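Local coordinates for polyketide synthase associated protein 5 (Mycobacterium tuberculosis, PDB 1Q9J) that probably transfers mycocerosic acids from mycocerosic acid synthase onto phthiocerol, phthiodiolone and phenolphthiocerol, the final step in making the dimycocerosate esters of the tubercle bacillus, at residues F17-E21 with P205-Q209; V22-I28 with L118-H124; A45-H50 with E138-R142; L53-L57 with Q100-L105; T214-L218 with D363-Q367. One frame throughout, in Å; residues are numbered along the deposited sequence.

Interaction 1 (F17-E21 with P205-Q209); sequences FAQYE and PGLPQ
E21 reaches P205 and P208 because its CG stands opposite the carbonyl carbon (chi1 -76°) and its chain then bends at chi2 (-121°), which carries the carboxylate past one proline toward the other. The residue sits at the C-terminal end of helix 12-19, where a Schellman motif closes the helix: E21, with phi at 35°, is the C-prime residue, its N bonded to A18 O at 3.1 Å, while V22 N turns back to F17 O. This turn aims the E21 side chain out of the helix end and at the loop 205-209. P205 lies across the E21 side chain at about a right angle, its CB 3.5 Å from E21 CG. The same ring also meets the terminal carbonyls of the helix, with P205 CB 3.3 Å from Q19 O and P205 CG 3.7 Å from A18 O. The contact thus consists of van der Waals packing of proline rings against polar groups. E21 OE2 finds its polar partner outside the loop, in a weak bond from the backbone N of Q100. Further along the loop, P208 turns its ring toward the glutamate, with its CG 3.8 Å from E21 CB.

Interaction 2 (V22-I28 with L118-H124); sequences VFTSMTI and LTLYLHH
L118 starts the pairing with I28, its N bonded to I28 O and its O receiving I28 N at 2.7 Å; their CB atoms meet on the face of the sheet that helix 129-148 covers. T119 lies opposite T27 in a non-hydrogen-bonded pair. Here the two OG1 atoms share a hydrogen bond of 3.2 Å, each OG1 set beside its own backbone N. L120 returns to the hydrogen-bonded pattern with M26, on the leucine face. Y121 turns to the other side, where its CD2 lies 3.8 Å from S25 CB; S25 OG itself bonds Q367 O on the next strand. L122 pairs with T24, and T24 N reaches L122 O at 2.7 Å. H123 presents its edge to the face of the F23 ring, a T-shaped stack with centroids 4.8 Å apart and planes at 72°, while V22 O sits over the centre of one face of the imidazole. H124 adds a last backbone bond, from its N to V22 O at 3.0 Å, and its CB packs 3.7 Å from V22 CG1. H124, the probable proton acceptor, and D128 belong to the HHxxxDG motif of this acyltransferase superfamily, placed where this antiparallel strand pair ends.

Interaction 3 (A45-H50 with E138-R142); sequences ALLETH and ELFSR
H50 and E138 supply the hydrogen bond between the two segments: H50 NE2 donates to E138 OE1 over 2.9 Å at a nearly straight 168°. The oxygen lies in the plane of the imidazole at its edge and is approached on its syn side, somewhat out of the carboxylate plane, ring and carboxylate being turned 45° apart. E138 spans the gap because its chain is extended, with CG opposite the backbone N (chi1 -170°).

The charged contacts centre on the second carboxylate oxygen. R142, one helical turn further on, bends its chain at chi3 and brings NH1 to 2.8 Å from E138 OE2, in the guanidinium plane, making a salt bridge that is weak as a hydrogen bond. The other guanidinium nitrogens have weak bonds to loop carbonyls, NE to P152 O and NH2 to P154 O. With both oxygens engaged by a basic partner, E138 is probably kept as a carboxylate. On the opposing helix T49 turns its OG1 back to A45 O at 3.2 Å.

These groups join helix 36-49 to helix 129-148, which cross in broadly opposed directions with short-segment axes 10.3 Å apart and both lean on the mixed five-stranded sheet, L47 touching L105 and L139 touching L107 and L118.

The apolar contacts centre on L46. It sends CD1 across the E138 chain, 3.6 Å from E138 CG, and on toward L139, whose CB is 4.4 Å from that methyl. Separately, A45 sets its methyl against the guanidinium end of R142, CB lying 3.6 Å from R142 NE.

Interaction 4 (L53-L57 with Q100-L105); sequences LASHL and QSVSLL
L57, L104 and L53 are the residues most buried by this contact between the strand 55-59 and the loop that leads into strand 105-110. L57 is fixed by its backbone: its N donates to Q100 O over 3.0 Å, although the donor stands well above the carbonyl plane, and its O receives a CA-H...O contact from S101 CA at 3.2 Å. Its side chain crosses that of Q100, CD1 lying 3.8 Å from Q100 CB, and the same methyl comes within 4.3 Å of L104 CD2. L104 points toward the strand, with CG set opposite its carbonyl carbon (chi1 -59°). Its CG thereby rests 3.4 Å from S55 O, and its CD1 3.6 Å from S55 OG, a hydroxyl already bonded to V52 O. L53 closes the other end, where its CB meets L105 CD2 at 3.7 Å; L122 and L47 also border this leucine pair. Between the leucines H56 turns its CB toward the carbonyls of Q100 and V102, while its ring nitrogens bond D70 and E58. The contact joins two sheets: the outermost strand of the small antiparallel sheet 6-9/65-69/55-59 is laid against the loop that enters the five-stranded sheet bearing H123.

Interaction 5 (T214-L218 with D363-Q367); sequences TRLWL and DIKGQ
D363 OD1 is held by two groups: R215 NH2 forms a salt bridge with it at 2.7 Å, and I364 N, the next amide of its own strand, bonds it weakly. R215 and D363 approach from opposite directions. OD1 lies at the edge of the guanidinium, in its plane, while the carboxylate itself is turned 64° from that plane. CG of the aspartate stands opposite its backbone N (chi1 -168°), which swings the carboxylate toward the arginine.

The guanidinium also engages the backbone. R215 NH1 donates to I364 O over 3.2 Å, and NH2 adds a weak bond to that oxygen, so I364 O is approached by both terminal nitrogens. R215 NH1 makes a further salt bridge with E391, on the neighbouring strand of its own sheet.

K365 completes the ionic network. Its aliphatic part crosses the arginine at about a right angle and lays CG over one guanidinium face, 3.4 Å from R215 NH2. Bent at chi4, it brings NZ to 2.7 Å from D363 OD2, a salt bridge that meets the oxygen from above the carboxylate plane. The two like charges, R215 NH2 and K365 NZ, remain 5.0 Å apart, and their sharing of D363 probably offsets the repulsion. W217 brings the edge of its ring near, with CZ2 3.8 Å from D363 OD1.

The strands here are not hydrogen-bonded neighbours: strand 213-216 is the outermost of the six-stranded sheet and strand 360-368 the outermost of the five-stranded one, so a surface salt-bridge network links the edges of the enzyme's two main sheets.

Overall arrangement
Interaction 2 is the buried centre, a regular antiparallel strand pair to which the others attach. Interactions 1 and 4 touch it at its H123-H124 end and touch each other at Q100, while interaction 3 packs on its leucine face and interaction 5 adjoins its other edge, where strands 23-31 and 360-368 are neighbours. Chemistry follows place. Backbone bonds dominate interaction 2, and leucines interaction 4; buried interaction 3 adds a histidine-carboxylate bond and a salt bridge. Interaction 1, partly buried, rests on prolines, and interaction 5, at the surface, on ions. Interactions 3 and 5 lie about 25 Å apart between centres, without contact.

Interaction 1 (F17-E21 with P205-Q209)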
# COMPACT_ATOMS: atom_id res chain seq x y z
N PHE A 17 2.05 -12.20 -3.40
CA PHE A 17 3.05 -11.73 -2.45
C PHE A 17 4.05 -12.80 -2.01
O PHE A 17 5.17 -12.47 -1.58
CB PHE A 17 2.35 -11.11 -1.24
CG PHE A 17 1.18 -10.24 -1.60
CD1 PHE A 17 -0.12 -10.69 -1.39
CD2 PHE A 17 1.38 -8.99 -2.19
CE1 PHE A 17 -1.20 -9.90 -1.77
CE2 PHE A 17 0.31 -8.20 -2.57
CZ PHE A 17 -0.99 -8.65 -2.36
N ALA A 18 3.67 -14.07 -2.09
CA ALA A 18 4.60 -15.13 -1.74
C ALA A 18 5.48 -15.41 -2.97
O ALA A 18 6.70 -15.58 -2.86
CB ALA A 18 3.86 -16.39 -1.32
N GLN A 19 4.87 -15.44 -4.15
CA GLN A 19 5.60 -15.67 -5.38
C GLN A 19 6.69 -14.62 -5.66
O GLN A 19 7.64 -14.90 -6.38
CB GLN A 19 4.63 -15.75 -6.57
CG GLN A 19 5.34 -16.03 -7.90
CD GLN A 19 4.37 -16.29 -9.06
OE1 GLN A 19 3.42 -15.53 -9.29
NE2 GLN A 19 4.64 -17.35 -9.82
N TYR A 20 6.55 -13.42 -5.10
CA TYR A 20 7.56 -12.38 -5.28
C TYR A 20 8.10 -11.93 -3.93
O TYR A 20 8.57 -10.81 -3.79
CB TYR A 20 6.99 -11.14 -5.99
CG TYR A 20 6.63 -11.37 -7.44
CD1 TYR A 20 5.58 -12.21 -7.78
CD2 TYR A 20 7.38 -10.78 -8.46
CE1 TYR A 20 5.27 -12.47 -9.11
CE2 TYR A 20 7.08 -11.04 -9.79
CZ TYR A 20 6.03 -11.89 -10.11
OH TYR A 20 5.73 -12.18 -11.42
N GLU A 21 8.04 -12.82 -2.94
CA GLU A 21 8.51 -12.52 -1.60
C GLU A 21 8.25 -11.05 -1.25
O GLU A 21 9.15 -10.35 -0.80
CB GLU A 21 10.02 -12.80 -1.49
CG GLU A 21 10.41 -14.28 -1.37
CD GLU A 21 11.21 -14.58 -0.09
OE1 GLU A 21 11.65 -15.75 0.07
OE2 GLU A 21 11.39 -13.68 0.77
N PRO A 205 11.57 -17.12 -5.84
CA PRO A 205 11.75 -15.79 -5.23
C PRO A 205 12.85 -15.77 -4.18
O PRO A 205 12.58 -15.87 -2.98
CB PRO A 205 10.38 -15.50 -4.64
CG PRO A 205 9.94 -16.86 -4.18
CD PRO A 205 10.31 -17.73 -5.37
N GLY A 206 14.10 -15.63 -4.62
CA GLY A 206 15.21 -15.59 -3.70
C GLY A 206 15.19 -14.37 -2.81
O GLY A 206 14.26 -13.56 -2.89
N LEU A 207 16.20 -14.23 -1.96
CA LEU A 207 16.31 -13.10 -1.05
C LEU A 207 15.74 -11.82 -1.68
O LEU A 207 16.00 -11.52 -2.85
CB LEU A 207 17.77 -12.90 -0.63
CG LEU A 207 18.87 -13.28 -1.62
CD1 LEU A 207 19.01 -12.20 -2.68
CD2 LEU A 207 20.19 -13.46 -0.88
N PRO A 208 14.92 -11.09 -0.91
CA PRO A 208 14.25 -9.84 -1.29
C PRO A 208 15.17 -8.64 -1.19
O PRO A 208 15.94 -8.54 -0.24
CB PRO A 208 13.10 -9.74 -0.28
CG PRO A 208 12.97 -11.13 0.29
CD PRO A 208 14.40 -11.57 0.38
N GLN A 209 15.08 -7.74 -2.16
CA GLN A 209 15.90 -6.52 -2.14
C GLN A 209 14.98 -5.29 -2.24
O GLN A 209 14.00 -5.30 -2.99
CB GLN A 209 16.91 -6.52 -3.31
CG GLN A 209 17.85 -7.76 -3.45
CD GLN A 209 19.00 -7.81 -2.44
OE1 GLN A 209 19.79 -6.87 -2.32
NE2 GLN A 209 19.12 -8.94 -1.73

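Interaction 2 (V22-I28 with L118-H124)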
# COMPACT_ATOMS: atom_id res chain seq x y z
N VAL A 22 7.01 -10.59 -1.43
CA VAL A 22 6.71 -9.18 -1.15
C VAL A 22 6.57 -8.84 0.34
O VAL A 22 5.80 -9.45 1.07
CB VAL A 22 5.41 -8.73 -1.91
CG1 VAL A 22 5.14 -7.25 -1.64
CG2 VAL A 22 5.55 -8.97 -3.40
N PHE A 23 7.33 -7.84 0.77
CA PHE A 23 7.29 -7.34 2.13
C PHE A 23 7.05 -5.84 2.01
O PHE A 23 7.52 -5.19 1.06
CB PHE A 23 8.63 -7.51 2.86
CG PHE A 23 8.85 -8.86 3.47
CD1 PHE A 23 9.14 -9.97 2.67
CD2 PHE A 23 8.88 -9.01 4.85
CE1 PHE A 23 9.46 -11.19 3.24
CE2 PHE A 23 9.20 -10.25 5.42
CZ PHE A 23 9.49 -11.34 4.62
N THR A 24 6.37 -5.28 3.00
CA THR A 24 6.07 -3.86 3.00
C THR A 24 6.73 -3.29 4.24
O THR A 24 6.71 -3.93 5.29
CB THR A 24 4.55 -3.63 3.08
OG1 THR A 24 3.90 -4.33 2.02
CG2 THR A 24 4.24 -2.13 2.98
N SER A 25 7.33 -2.12 4.12
CA SER A 25 7.95 -1.49 5.27
C SER A 25 7.32 -0.12 5.48
O SER A 25 6.82 0.52 4.55
CB SER A 25 9.47 -1.35 5.06
OG SER A 25 9.78 -0.51 3.95
N MET A 26 7.37 0.31 6.73
CA MET A 26 6.83 1.58 7.13
C MET A 26 7.81 2.15 8.13
O MET A 26 8.02 1.59 9.22
CB MET A 26 5.46 1.39 7.78
CG MET A 26 4.63 2.65 7.84
SD MET A 26 4.31 3.22 6.14
CE MET A 26 5.33 4.62 6.08
N THR A 27 8.41 3.27 7.76
CA THR A 27 9.40 3.91 8.60
C THR A 27 8.97 5.28 9.10
O THR A 27 8.60 6.16 8.34
CB THR A 27 10.72 4.03 7.84
OG1 THR A 27 11.04 2.75 7.27
CG2 THR A 27 11.84 4.48 8.78
N ILE A 28 9.02 5.42 10.41
CA ILE A 28 8.66 6.66 11.06
C ILE A 28 9.93 7.29 11.62
O ILE A 28 10.58 6.72 12.51
CB ILE A 28 7.69 6.42 12.24
CG1 ILE A 28 6.42 5.74 11.76
CG2 ILE A 28 7.37 7.72 12.91
CD1 ILE A 28 6.49 4.22 11.76
N LEU A 118 11.86 4.21 13.50
CA LEU A 118 11.05 3.03 13.75
C LEU A 118 10.67 2.50 12.38
O LEU A 118 10.22 3.25 11.52
CB LEU A 118 9.80 3.40 14.54
CG LEU A 118 8.99 2.24 15.10
CD1 LEU A 118 9.85 1.41 16.02
CD2 LEU A 118 7.78 2.78 15.84
N THR A 119 10.88 1.20 12.17
CA THR A 119 10.55 0.61 10.88
C THR A 119 9.91 -0.75 11.08
O THR A 119 10.50 -1.63 11.71
CB THR A 119 11.79 0.43 10.01
OG1 THR A 119 12.50 1.67 9.95
CG2 THR A 119 11.39 0.01 8.60
N LEU A 120 8.71 -0.91 10.53
CA LEU A 120 7.99 -2.16 10.62
C LEU A 120 7.99 -2.85 9.27
O LEU A 120 7.71 -2.23 8.24
CB LEU A 120 6.55 -1.93 11.05
CG LEU A 120 5.82 -3.23 11.42
CD1 LEU A 120 6.01 -3.50 12.91
CD2 LEU A 120 4.33 -3.09 11.10
N TYR A 121 8.34 -4.13 9.27
CA TYR A 121 8.36 -4.92 8.04
C TYR A 121 7.25 -5.94 8.16
O TYR A 121 7.14 -6.66 9.16
CB TYR A 121 9.69 -5.63 7.85
CG TYR A 121 10.84 -4.69 7.64
CD1 TYR A 121 11.49 -4.11 8.72
CD2 TYR A 121 11.29 -4.39 6.34
CE1 TYR A 121 12.55 -3.25 8.51
CE2 TYR A 121 12.36 -3.53 6.13
CZ TYR A 121 12.99 -2.96 7.22
OH TYR A 121 14.03 -2.08 7.02
N LEU A 122 6.43 -6.00 7.12
CA LEU A 122 5.28 -6.87 7.13
C LEU A 122 5.10 -7.54 5.79
O LEU A 122 5.04 -6.88 4.76
CB LEU A 122 4.07 -6.02 7.45
CG LEU A 122 2.77 -6.73 7.78
CD1 LEU A 122 2.94 -7.67 8.97
CD2 LEU A 122 1.74 -5.65 8.07
N HIS A 123 5.02 -8.86 5.79
CA HIS A 123 4.81 -9.54 4.54
C HIS A 123 3.42 -9.17 4.02
O HIS A 123 2.42 -9.24 4.76
CB HIS A 123 4.94 -11.04 4.73
CG HIS A 123 5.06 -11.78 3.45
ND1 HIS A 123 6.28 -12.14 2.92
CD2 HIS A 123 4.13 -12.12 2.52
CE1 HIS A 123 6.10 -12.67 1.72
NE2 HIS A 123 4.81 -12.67 1.46
N HIS A 124 3.35 -8.78 2.75
CA HIS A 124 2.09 -8.34 2.14
C HIS A 124 0.95 -9.38 2.09
O HIS A 124 -0.21 -9.02 1.87
CB HIS A 124 2.36 -7.80 0.73
CG HIS A 124 1.40 -6.74 0.28
ND1 HIS A 124 0.04 -6.95 0.22
CD2 HIS A 124 1.62 -5.50 -0.22
CE1 HIS A 124 -0.54 -5.88 -0.29
NE2 HIS A 124 0.40 -4.99 -0.57

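Interaction 3 (A45-H50 with E138-R142)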
# COMPACT_ATOMS: atom_id res chain seq x y z
N ALA A 45 2.68 -7.01 22.77
CA ALA A 45 1.22 -6.95 23.01
C ALA A 45 0.48 -7.02 21.67
O ALA A 45 -0.51 -7.74 21.53
CB ALA A 45 0.86 -5.65 23.73
N LEU A 46 0.99 -6.28 20.69
CA LEU A 46 0.43 -6.27 19.36
C LEU A 46 0.44 -7.70 18.82
O LEU A 46 -0.59 -8.22 18.40
CB LEU A 46 1.27 -5.37 18.45
CG LEU A 46 0.84 -5.23 16.99
CD1 LEU A 46 0.01 -3.96 16.81
CD2 LEU A 46 2.08 -5.17 16.10
N LEU A 47 1.61 -8.33 18.83
CA LEU A 47 1.71 -9.69 18.34
C LEU A 47 0.73 -10.64 18.99
O LEU A 47 0.29 -11.60 18.36
CB LEU A 47 3.12 -10.24 18.54
CG LEU A 47 3.90 -10.31 17.23
CD1 LEU A 47 5.33 -10.71 17.52
CD2 LEU A 47 3.23 -11.31 16.30
N GLU A 48 0.38 -10.40 20.25
CA GLU A 48 -0.55 -11.29 20.89
C GLU A 48 -1.96 -11.05 20.40
O GLU A 48 -2.83 -11.90 20.54
CB GLU A 48 -0.48 -11.12 22.39
CG GLU A 48 0.75 -11.76 22.99
CD GLU A 48 0.91 -11.40 24.44
OE1 GLU A 48 1.18 -10.22 24.73
OE2 GLU A 48 0.76 -12.30 25.29
N THR A 49 -2.18 -9.88 19.82
CA THR A 49 -3.50 -9.57 19.32
C THR A 49 -3.67 -10.09 17.91
O THR A 49 -4.79 -10.29 17.44
CB THR A 49 -3.75 -8.07 19.29
OG1 THR A 49 -3.58 -7.53 20.61
CG2 THR A 49 -5.15 -7.79 18.81
N HIS A 50 -2.55 -10.32 17.25
CA HIS A 50 -2.55 -10.81 15.88
C HIS A 50 -1.57 -11.96 15.78
O HIS A 50 -0.60 -11.90 15.04
CB HIS A 50 -2.13 -9.67 14.97
CG HIS A 50 -2.92 -8.42 15.18
ND1 HIS A 50 -4.28 -8.37 14.98
CD2 HIS A 50 -2.56 -7.19 15.62
CE1 HIS A 50 -4.73 -7.16 15.28
NE2 HIS A 50 -3.70 -6.43 15.67
N GLU A 138 -1.89 0.76 15.72
CA GLU A 138 -2.09 0.04 16.96
C GLU A 138 -0.79 0.05 17.78
O GLU A 138 -0.80 0.34 18.99
CB GLU A 138 -2.48 -1.40 16.68
CG GLU A 138 -2.94 -2.16 17.90
CD GLU A 138 -3.37 -3.57 17.57
OE1 GLU A 138 -4.21 -3.74 16.64
OE2 GLU A 138 -2.87 -4.50 18.26
N LEU A 139 0.32 -0.28 17.13
CA LEU A 139 1.62 -0.30 17.78
C LEU A 139 1.87 1.00 18.57
O LEU A 139 2.10 0.96 19.78
CB LEU A 139 2.74 -0.48 16.74
CG LEU A 139 4.19 -0.30 17.26
CD1 LEU A 139 4.57 -1.48 18.14
CD2 LEU A 139 5.13 -0.19 16.08
N PHE A 140 1.82 2.14 17.88
CA PHE A 140 2.03 3.42 18.54
C PHE A 140 0.96 3.70 19.61
O PHE A 140 1.21 4.42 20.58
CB PHE A 140 2.01 4.57 17.55
CG PHE A 140 3.27 4.73 16.75
CD1 PHE A 140 3.51 3.94 15.63
CD2 PHE A 140 4.15 5.77 17.04
CE1 PHE A 140 4.61 4.20 14.78
CE2 PHE A 140 5.26 6.04 16.19
CZ PHE A 140 5.48 5.26 15.07
N SER A 141 -0.24 3.16 19.42
CA SER A 141 -1.29 3.38 20.40
C SER A 141 -0.90 2.65 21.68
O SER A 141 -1.15 3.13 22.77
CB SER A 141 -2.63 2.85 19.88
OG SER A 141 -3.57 2.70 20.95
N ARG A 142 -0.26 1.50 21.53
CA ARG A 142 0.15 0.72 22.69
C ARG A 142 1.42 1.28 23.31
O ARG A 142 1.62 1.18 24.52
CB ARG A 142 0.36 -0.73 22.30
CG ARG A 142 -0.73 -1.28 21.40
CD ARG A 142 -0.73 -2.79 21.35
NE ARG A 142 -1.52 -3.33 22.44
CZ ARG A 142 -2.60 -4.07 22.27
NH1 ARG A 142 -3.02 -4.38 21.05
NH2 ARG A 142 -3.28 -4.49 23.34

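Interaction 4 (L53-L57 with Q100-L105)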
# COMPACT_ATOMS: atom_id res chain seq x y z
N LEU A 53 0.72 -13.14 12.60
CA LEU A 53 1.97 -12.50 12.25
C LEU A 53 3.16 -13.32 12.74
O LEU A 53 4.30 -13.17 12.25
CB LEU A 53 2.04 -11.10 12.86
CG LEU A 53 0.86 -10.23 12.45
CD1 LEU A 53 0.91 -8.89 13.17
CD2 LEU A 53 0.89 -10.05 10.96
N ALA A 54 2.91 -14.21 13.69
CA ALA A 54 3.97 -15.04 14.21
C ALA A 54 4.09 -16.31 13.41
O ALA A 54 4.04 -17.40 13.96
CB ALA A 54 3.68 -15.38 15.65
N SER A 55 4.26 -16.18 12.11
CA SER A 55 4.38 -17.38 11.31
C SER A 55 5.30 -17.16 10.13
O SER A 55 6.01 -16.16 10.06
CB SER A 55 3.02 -17.77 10.78
OG SER A 55 2.65 -16.89 9.72
N HIS A 56 5.28 -18.11 9.20
CA HIS A 56 6.10 -18.06 8.02
C HIS A 56 5.43 -18.87 6.93
O HIS A 56 4.43 -19.54 7.19
CB HIS A 56 7.49 -18.62 8.29
CG HIS A 56 7.48 -20.05 8.71
ND1 HIS A 56 7.39 -20.45 10.03
CD2 HIS A 56 7.52 -21.20 7.98
CE1 HIS A 56 7.37 -21.77 10.09
NE2 HIS A 56 7.44 -22.24 8.86
N LEU A 57 5.99 -18.82 5.73
CA LEU A 57 5.43 -19.54 4.59
C LEU A 57 6.26 -20.74 4.18
O LEU A 57 7.48 -20.71 4.25
CB LEU A 57 5.31 -18.62 3.39
CG LEU A 57 4.36 -17.44 3.49
CD1 LEU A 57 4.82 -16.37 2.55
CD2 LEU A 57 2.94 -17.89 3.20
N GLN A 100 10.55 -15.09 3.85
CA GLN A 100 9.22 -15.67 4.02
C GLN A 100 9.21 -16.94 4.84
O GLN A 100 8.42 -17.10 5.76
CB GLN A 100 8.61 -16.02 2.68
CG GLN A 100 8.39 -14.89 1.74
CD GLN A 100 7.75 -15.36 0.45
OE1 GLN A 100 7.17 -14.56 -0.29
NE2 GLN A 100 7.85 -16.65 0.17
N SER A 101 10.08 -17.88 4.45
CA SER A 101 10.19 -19.18 5.10
C SER A 101 10.53 -19.07 6.57
O SER A 101 10.36 -20.02 7.32
CB SER A 101 11.25 -20.01 4.40
OG SER A 101 12.46 -19.29 4.34
N VAL A 102 11.00 -17.90 6.98
CA VAL A 102 11.37 -17.70 8.37
C VAL A 102 10.40 -16.85 9.19
O VAL A 102 9.73 -17.36 10.07
CB VAL A 102 12.78 -17.08 8.48
CG1 VAL A 102 13.17 -16.90 9.94
CG2 VAL A 102 13.79 -17.95 7.75
N SER A 103 10.33 -15.56 8.90
CA SER A 103 9.46 -14.64 9.65
C SER A 103 8.67 -13.75 8.68
O SER A 103 9.06 -13.59 7.53
CB SER A 103 10.33 -13.80 10.58
OG SER A 103 9.60 -12.85 11.33
N LEU A 104 7.56 -13.17 9.13
CA LEU A 104 6.79 -12.29 8.24
C LEU A 104 6.63 -10.91 8.85
O LEU A 104 5.98 -10.05 8.28
CB LEU A 104 5.40 -12.87 7.99
CG LEU A 104 5.37 -14.26 7.36
CD1 LEU A 104 3.93 -14.70 7.17
CD2 LEU A 104 6.09 -14.22 6.02
N LEU A 105 7.25 -10.71 10.01
CA LEU A 105 7.16 -9.44 10.70
C LEU A 105 8.48 -9.14 11.41
O LEU A 105 9.09 -10.02 12.03
CB LEU A 105 6.01 -9.51 11.72
CG LEU A 105 5.72 -8.27 12.57
CD1 LEU A 105 5.31 -7.10 11.68
CD2 LEU A 105 4.65 -8.59 13.57

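Interaction 5 (T214-L218 with D363-Q367)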
# COMPACT_ATOMS: atom_id res chain seq x y z
N THR A 214 11.40 6.92 -5.48
CA THR A 214 11.65 8.35 -5.65
C THR A 214 10.51 9.09 -4.97
O THR A 214 9.38 8.64 -4.98
CB THR A 214 11.66 8.76 -7.11
OG1 THR A 214 12.70 8.07 -7.80
CG2 THR A 214 11.88 10.26 -7.22
N ARG A 215 10.80 10.25 -4.41
CA ARG A 215 9.76 10.98 -3.73
C ARG A 215 9.91 12.50 -3.84
O ARG A 215 10.99 13.06 -3.58
CB ARG A 215 9.75 10.50 -2.28
CG ARG A 215 8.84 11.23 -1.33
CD ARG A 215 8.46 10.28 -0.22
NE ARG A 215 8.51 10.88 1.10
CZ ARG A 215 8.04 10.29 2.20
NH1 ARG A 215 7.48 9.08 2.13
NH2 ARG A 215 8.13 10.90 3.37
N LEU A 216 8.83 13.17 -4.25
CA LEU A 216 8.80 14.63 -4.41
C LEU A 216 7.70 15.21 -3.54
O LEU A 216 6.61 14.65 -3.48
CB LEU A 216 8.52 15.01 -5.85
CG LEU A 216 9.60 14.60 -6.84
CD1 LEU A 216 9.20 15.00 -8.26
CD2 LEU A 216 10.90 15.27 -6.43
N TRP A 217 7.98 16.33 -2.89
CA TRP A 217 6.99 16.98 -2.04
C TRP A 217 6.33 18.20 -2.68
O TRP A 217 6.53 18.52 -3.85
CB TRP A 217 7.61 17.40 -0.71
CG TRP A 217 7.91 16.29 0.22
CD1 TRP A 217 8.76 15.25 0.01
CD2 TRP A 217 7.38 16.11 1.54
NE1 TRP A 217 8.79 14.43 1.11
CE2 TRP A 217 7.95 14.94 2.07
CE3 TRP A 217 6.47 16.83 2.33
CZ2 TRP A 217 7.65 14.46 3.36
CZ3 TRP A 217 6.16 16.35 3.62
CH2 TRP A 217 6.75 15.18 4.12
N LEU A 218 5.53 18.88 -1.86
CA LEU A 218 4.81 20.08 -2.25
C LEU A 218 4.68 20.98 -1.04
O LEU A 218 4.42 20.51 0.07
CB LEU A 218 3.42 19.73 -2.77
CG LEU A 218 3.37 19.52 -4.28
CD1 LEU A 218 1.97 19.11 -4.71
CD2 LEU A 218 3.78 20.81 -4.95
N ASP A 363 8.75 12.27 10.01
CA ASP A 363 8.52 11.82 8.65
C ASP A 363 8.04 10.38 8.61
O ASP A 363 8.32 9.60 9.53
CB ASP A 363 9.80 11.98 7.82
CG ASP A 363 9.56 11.81 6.35
OD1 ASP A 363 8.37 11.76 5.96
OD2 ASP A 363 10.56 11.73 5.58
N ILE A 364 7.31 10.03 7.56
CA ILE A 364 6.80 8.67 7.40
C ILE A 364 6.97 8.22 5.95
O ILE A 364 6.24 8.66 5.07
CB ILE A 364 5.30 8.61 7.79
CG1 ILE A 364 5.16 8.58 9.31
CG2 ILE A 364 4.64 7.40 7.16
CD1 ILE A 364 3.73 8.53 9.82
N LYS A 365 7.94 7.34 5.72
CA LYS A 365 8.20 6.84 4.37
C LYS A 365 7.81 5.38 4.23
O LYS A 365 8.03 4.58 5.14
CB LYS A 365 9.69 6.99 4.01
CG LYS A 365 10.28 8.38 4.20
CD LYS A 365 11.75 8.42 3.79
CE LYS A 365 12.43 9.71 4.26
NZ LYS A 365 12.40 9.83 5.76
N GLY A 366 7.23 5.03 3.09
CA GLY A 366 6.83 3.66 2.87
C GLY A 366 7.63 3.10 1.72
O GLY A 366 7.94 3.80 0.75
N GLN A 367 7.99 1.83 1.82
CA GLN A 367 8.76 1.21 0.75
C GLN A 367 8.50 -0.28 0.73
O GLN A 367 8.13 -0.87 1.73
CB GLN A 367 10.25 1.48 0.97
CG GLN A 367 11.15 0.89 -0.09
CD GLN A 367 12.62 1.26 0.12
OE1 GLN A 367 13.46 1.04 -0.75
NE2 GLN A 367 12.93 1.83 1.29